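Local atomic coordinates of CRISPR protein (Archaeoglobus fulgidus, PDB entry 4MJK), a protein that probably serves as a Cas5-type subunit of an archaeal type I-A Cascade complex, the RNA-guided assembly of CRISPR defence. Residues 3-8 against 161-166; 129-134 against 253-258. All coordinates share one frame; numbering follows the deposited sequence.

Interaction 1: residues 3-8 against 161-166; sequences GYLVDV and DVKKVK
Gly3 O takes the amide of Val165, its N 2.8 Å away, while Gly3 N gives its own proton to Val165 O; a weaker CA-H contact from Lys164, CA 3.4 Å from Gly3 O, supplements the bond. Leu5 and Lys163 repeat the exchange, with Leu5 N to Lys163 O at 2.8 Å, and Asp7 N adds one more bond, to Asp161 O, making strands 2-10 and 157-170 antiparallel neighbours. Between these hydrogen-bonded pairs sit the non-hydrogen-bonded pairs Tyr4-Lys164 and Val6-Val162, whose side chains share one face, where Leu144 of helix 141-144 packs on Tyr4, Val6 and Val162. Here Lys164 runs alongside Tyr4: a bend at its third torsion (chi3 -62°) lays CE 3.6 Å from Tyr4 CE2, and a water joins the two ends, 2.8 Å from Lys164 NZ and 3.2 Å from Tyr4 OH. On the other face, Val165 CG2 lies over the bare backbone of Gly3, 3.5 Å from its O, while CG1 faces Leu5 CD1. Asp7 and Asp161 share it, and Arg129 forms a salt bridge with Asp7, probably easing carboxylate repulsion. Backbone bonds thus fix the register of these two strands, while both faces mix apolar groups with charges.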
loop_
_atom_site.group_PDB
_atom_site.type_symbol
_atom_site.label_atom_id
_atom_site.label_comp_id
_atom_site.label_asym_id
_atom_site.label_seq_id
_atom_site.Cartn_x
_atom_site.Cartn_y
_atom_site.Cartn_z
ATOM N N GLY A 3 25.270 18.720 -3.966
ATOM C CA GLY A 3 24.459 17.643 -3.434
ATOM C C GLY A 3 23.035 18.113 -3.187
ATOM O O GLY A 3 22.791 19.289 -2.916
ATOM N N TYR A 4 22.092 17.189 -3.296
ATOM C CA TYR A 4 20.712 17.443 -2.911
ATOM C C TYR A 4 20.278 16.352 -1.956
ATOM O O TYR A 4 20.480 15.169 -2.240
ATOM C CB TYR A 4 19.805 17.401 -4.137
ATOM C CG TYR A 4 20.196 18.360 -5.233
ATOM C CD1 TYR A 4 21.178 18.032 -6.152
ATOM C CD2 TYR A 4 19.580 19.599 -5.343
ATOM C CE1 TYR A 4 21.540 18.912 -7.156
ATOM C CE2 TYR A 4 19.928 20.482 -6.341
ATOM C CZ TYR A 4 20.907 20.138 -7.245
ATOM O OH TYR A 4 21.252 21.025 -8.243
ATOM N N LEU A 5 19.699 16.756 -0.832
ATOM C CA LEU A 5 19.025 15.852 0.088
ATOM C C LEU A 5 17.519 16.039 -0.066
ATOM O O LEU A 5 16.992 17.143 0.129
ATOM C CB LEU A 5 19.415 16.179 1.516
ATOM C CG LEU A 5 20.903 16.033 1.812
ATOM C CD1 LEU A 5 21.193 16.701 3.134
ATOM C CD2 LEU A 5 21.295 14.558 1.841
ATOM N N VAL A 6 16.833 14.970 -0.443
ATOM C CA VAL A 6 15.405 15.053 -0.727
ATOM C C VAL A 6 14.648 14.053 0.148
ATOM O O VAL A 6 14.863 12.833 0.045
ATOM C CB VAL A 6 15.131 14.740 -2.195
ATOM C CG1 VAL A 6 13.660 15.016 -2.540
ATOM C CG2 VAL A 6 16.080 15.554 -3.113
ATOM N N ASP A 7 13.781 14.569 1.011
ATOM C CA ASP A 7 12.946 13.736 1.872
ATOM C C ASP A 7 11.587 13.508 1.207
ATOM O O ASP A 7 10.867 14.458 0.859
ATOM C CB ASP A 7 12.746 14.386 3.248
ATOM C CG ASP A 7 13.987 14.294 4.136
ATOM O OD1 ASP A 7 15.023 13.751 3.685
ATOM O OD2 ASP A 7 13.929 14.777 5.288
ATOM N N VAL A 8 11.226 12.244 1.047
ATOM C CA VAL A 8 10.030 11.903 0.299
ATOM C C VAL A 8 9.096 11.063 1.166
ATOM O O VAL A 8 9.496 10.046 1.730
ATOM C CB VAL A 8 10.374 11.127 -0.987
ATOM C CG1 VAL A 8 9.096 10.806 -1.765
ATOM C CG2 VAL A 8 11.319 11.934 -1.863
ATOM N N ASP A 161 10.919 17.810 2.087
ATOM C CA ASP A 161 12.059 18.709 2.283
ATOM C C ASP A 161 13.071 18.478 1.186
ATOM O O ASP A 161 13.243 17.343 0.710
ATOM C CB ASP A 161 12.709 18.520 3.658
ATOM C CG ASP A 161 13.451 19.774 4.150
ATOM O OD1 ASP A 161 13.433 20.829 3.475
ATOM O OD2 ASP A 161 14.035 19.708 5.248
ATOM N N VAL A 162 13.697 19.573 0.762
ATOM C CA VAL A 162 14.781 19.545 -0.194
ATOM C C VAL A 162 15.859 20.471 0.340
ATOM O O VAL A 162 15.566 21.582 0.791
ATOM C CB VAL A 162 14.359 20.072 -1.581
ATOM C CG1 VAL A 162 15.534 19.985 -2.559
ATOM C CG2 VAL A 162 13.128 19.319 -2.128
ATOM N N LYS A 163 17.105 20.019 0.294
ATOM C CA LYS A 163 18.223 20.862 0.695
ATOM C C LYS A 163 19.358 20.711 -0.306
ATOM O O LYS A 163 19.809 19.590 -0.594
ATOM C CB LYS A 163 18.669 20.493 2.111
ATOM C CG LYS A 163 19.682 21.431 2.744
ATOM C CD LYS A 163 20.082 20.918 4.132
ATOM C CE LYS A 163 21.265 21.703 4.712
ATOM N NZ LYS A 163 20.969 23.157 4.885
ATOM N N LYS A 164 19.795 21.835 -0.862
ATOM C CA LYS A 164 20.974 21.863 -1.715
ATOM C C LYS A 164 22.194 22.065 -0.816
ATOM O O LYS A 164 22.206 22.961 0.035
ATOM C CB LYS A 164 20.859 22.988 -2.746
ATOM C CG LYS A 164 21.855 22.919 -3.889
ATOM C CD LYS A 164 21.637 24.066 -4.877
ATOM C CE LYS A 164 20.244 23.988 -5.505
ATOM N NZ LYS A 164 19.894 25.157 -6.382
ATOM N N VAL A 165 23.203 21.216 -0.970
ATOM C CA VAL A 165 24.362 21.256 -0.079
ATOM C C VAL A 165 25.676 21.228 -0.846
ATOM O O VAL A 165 25.760 20.659 -1.932
ATOM C CB VAL A 165 24.368 20.072 0.912
ATOM C CG1 VAL A 165 23.220 20.190 1.906
ATOM C CG2 VAL A 165 24.313 18.743 0.154
ATOM N N LYS A 166 26.700 21.861 -0.280
ATOM C CA LYS A 166 28.046 21.716 -0.805
ATOM C C LYS A 166 28.582 20.386 -0.281
ATOM O O LYS A 166 28.336 20.032 0.867
ATOM C CB LYS A 166 28.922 22.891 -0.356
ATOM C CG LYS A 166 28.246 24.245 -0.534
ATOM C CD LYS A 166 29.141 25.415 -0.122
ATOM C CE LYS A 166 29.946 25.937 -1.301
ATOM N NZ LYS A 166 29.067 26.302 -2.458
HETATM O O HOH W 1 20.902 24.199 -8.768
#

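Interaction 2: residues 129-134 against 253-258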
loop_
_atom_site.group_PDB
_atom_site.type_symbol
_atom_site.label_atom_id
_atom_site.label_comp_id
_atom_site.label_asym_id
_atom_site.label_seq_id
_atom_site.Cartn_x
_atom_site.Cartn_y
_atom_site.Cartn_z
ATOM N N ARG A 129 14.824 9.151 2.470
ATOM C CA ARG A 129 15.672 10.275 2.089
ATOM C C ARG A 129 16.659 9.864 0.994
ATOM O O ARG A 129 17.363 8.850 1.133
ATOM C CB ARG A 129 16.440 10.821 3.304
ATOM C CG ARG A 129 17.398 11.985 2.948
ATOM C CD ARG A 129 18.059 12.621 4.196
ATOM N NE ARG A 129 17.050 13.133 5.122
ATOM C CZ ARG A 129 17.221 13.233 6.436
ATOM N NH1 ARG A 129 18.367 12.860 6.984
ATOM N NH2 ARG A 129 16.248 13.701 7.207
ATOM N N TRP A 130 16.710 10.647 -0.081
ATOM C CA TRP A 130 17.708 10.458 -1.132
ATOM C C TRP A 130 18.806 11.508 -1.013
ATOM O O TRP A 130 18.550 12.659 -0.639
ATOM C CB TRP A 130 17.088 10.553 -2.526
ATOM C CG TRP A 130 16.570 9.249 -3.068
ATOM C CD1 TRP A 130 17.241 8.354 -3.856
ATOM C CD2 TRP A 130 15.257 8.709 -2.874
ATOM N NE1 TRP A 130 16.424 7.281 -4.162
ATOM C CE2 TRP A 130 15.203 7.476 -3.567
ATOM C CE3 TRP A 130 14.129 9.145 -2.177
ATOM C CZ2 TRP A 130 14.058 6.669 -3.577
ATOM C CZ3 TRP A 130 12.976 8.349 -2.205
ATOM C CH2 TRP A 130 12.956 7.122 -2.891
ATOM N N PHE A 131 20.031 11.097 -1.329
ATOM C CA PHE A 131 21.181 11.987 -1.336
ATOM C C PHE A 131 21.800 11.783 -2.709
ATOM O O PHE A 131 22.343 10.705 -3.008
ATOM C CB PHE A 131 22.143 11.596 -0.195
ATOM C CG PHE A 131 23.333 12.520 -0.016
ATOM C CD1 PHE A 131 23.488 13.658 -0.787
ATOM C CD2 PHE A 131 24.296 12.234 0.948
ATOM C CE1 PHE A 131 24.594 14.500 -0.605
ATOM C CE2 PHE A 131 25.400 13.084 1.142
ATOM C CZ PHE A 131 25.541 14.212 0.358
ATOM N N LEU A 132 21.662 12.803 -3.556
ATOM C CA LEU A 132 22.189 12.784 -4.910
ATOM C C LEU A 132 23.333 13.781 -5.003
ATOM O O LEU A 132 23.288 14.848 -4.374
ATOM C CB LEU A 132 21.104 13.156 -5.933
ATOM C CG LEU A 132 20.135 12.028 -6.335
ATOM C CD1 LEU A 132 19.244 11.660 -5.165
ATOM C CD2 LEU A 132 19.287 12.427 -7.545
ATOM N N VAL A 133 24.358 13.432 -5.774
ATOM C CA VAL A 133 25.470 14.351 -6.005
ATOM C C VAL A 133 25.652 14.487 -7.513
ATOM O O VAL A 133 25.692 13.482 -8.210
ATOM C CB VAL A 133 26.799 13.841 -5.376
ATOM C CG1 VAL A 133 27.950 14.817 -5.702
ATOM C CG2 VAL A 133 26.661 13.657 -3.851
ATOM N N PHE A 134 25.743 15.722 -8.010
ATOM C CA PHE A 134 25.995 15.977 -9.430
ATOM C C PHE A 134 27.296 16.759 -9.660
ATOM O O PHE A 134 27.746 17.505 -8.796
ATOM C CB PHE A 134 24.831 16.749 -10.058
ATOM C CG PHE A 134 23.541 15.980 -10.093
ATOM C CD1 PHE A 134 23.275 15.098 -11.128
ATOM C CD2 PHE A 134 22.593 16.144 -9.093
ATOM C CE1 PHE A 134 22.078 14.385 -11.169
ATOM C CE2 PHE A 134 21.394 15.433 -9.120
ATOM C CZ PHE A 134 21.138 14.557 -10.155
ATOM N N TYR A 253 31.116 11.084 -0.804
ATOM C CA TYR A 253 30.762 12.499 -0.832
ATOM C C TYR A 253 30.067 12.852 0.462
ATOM O O TYR A 253 29.129 12.170 0.875
ATOM C CB TYR A 253 29.869 12.828 -2.033
ATOM C CG TYR A 253 30.563 12.608 -3.344
ATOM C CD1 TYR A 253 31.284 13.629 -3.955
ATOM C CD2 TYR A 253 30.534 11.363 -3.966
ATOM C CE1 TYR A 253 31.943 13.420 -5.158
ATOM C CE2 TYR A 253 31.180 11.148 -5.175
ATOM C CZ TYR A 253 31.891 12.180 -5.757
ATOM O OH TYR A 253 32.545 11.964 -6.948
ATOM N N GLU A 254 30.546 13.905 1.115
ATOM C CA GLU A 254 30.089 14.224 2.457
ATOM C C GLU A 254 29.565 15.644 2.571
ATOM O O GLU A 254 30.139 16.583 2.009
ATOM C CB GLU A 254 31.207 13.978 3.490
ATOM C CG GLU A 254 30.822 14.393 4.917
ATOM C CD GLU A 254 31.803 13.895 5.977
ATOM O OE1 GLU A 254 32.935 13.509 5.607
ATOM O OE2 GLU A 254 31.440 13.888 7.178
ATOM N N ALA A 255 28.454 15.783 3.288
ATOM C CA ALA A 255 27.904 17.083 3.645
ATOM C C ALA A 255 27.491 16.993 5.103
ATOM O O ALA A 255 26.490 16.354 5.436
ATOM C CB ALA A 255 26.699 17.422 2.771
ATOM N N GLY A 256 28.267 17.618 5.981
ATOM C CA GLY A 256 28.017 17.468 7.400
ATOM C C GLY A 256 28.139 16.001 7.742
ATOM O O GLY A 256 29.134 15.365 7.399
ATOM N N GLY A 257 27.126 15.448 8.402
ATOM C CA GLY A 257 27.166 14.044 8.771
ATOM C C GLY A 257 26.714 13.083 7.678
ATOM O O GLY A 257 26.874 11.873 7.816
ATOM N N GLU A 258 26.149 13.607 6.596
ATOM C CA GLU A 258 25.595 12.751 5.550
ATOM C C GLU A 258 26.694 12.332 4.587
ATOM O O GLU A 258 27.386 13.180 4.015
ATOM C CB GLU A 258 24.500 13.476 4.776
ATOM C CG GLU A 258 23.454 14.202 5.643
ATOM C CD GLU A 258 22.620 13.254 6.500
ATOM O OE1 GLU A 258 22.083 12.260 5.963
ATOM O OE2 GLU A 258 22.496 13.508 7.720
#
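Arg129 reaches toward Glu258 through a chain bent at chi3 (-59°), which brings NH1 to 3.9 Å from Glu258 OE1, a long salt bridge made at the guanidinium edge. The two flat groups are turned 76° apart, so they do not meet as a paired fork; the stronger partners lie elsewhere, Asp7 for Arg129 NE, and Lys72 and Tyr178 for Glu258 OE1. Two residues on, Phe131 extends its ring to the turn that joins strands 250-255 and 258-263. Its first torsion, with CG opposite the backbone N (chi1 -175°), carries the ring outward until CE2 lies 3.5 Å from Glu258 O, which sits at the ring edge near its plane. The same CE2 touches Glu258 CB at 3.8 Å, and CZ meets the methyl of Ala255 at 4.2 Å. That turn is of type II', with Gly256 at positive phi, and closes through paired backbone bonds between Ala255 and Glu258. Val133 then packs both methyls against one side of Tyr253: CG2 lies 3.8 Å from Tyr253 CB, while CG1 stands over one ring face, 4.2 Å from the centroid, in a CH-pi contact. Val167 fills in beside both Val133 and Tyr253. Aromatic and aliphatic groups therefore carry most of this packing across the sheet, and the weak charge pair at its margin belongs to a wider polar network.

From the N terminus, strand 2-10 comes first, and interaction 1 closes a long loop when strand 157-170 returns beside it. Strand 127-134 lies within that loop, on the other flank of strand 2-10, and interaction 2 then runs from it to the end of strand 250-255 and the turn after it, so the two closures cross. Both belong to one antiparallel sheet: interaction 1 joins adjacent strands, whereas interaction 2 spans strands 2-10 and 157-170 to reach strand 250-255, the neighbour of 157-170. They meet directly, since Asp7 OD1 pairs with Arg129 NE and Leu5 CD2 packs on Phe131 CG. Early, middle and late parts of the chain are thereby tied into a single sheet.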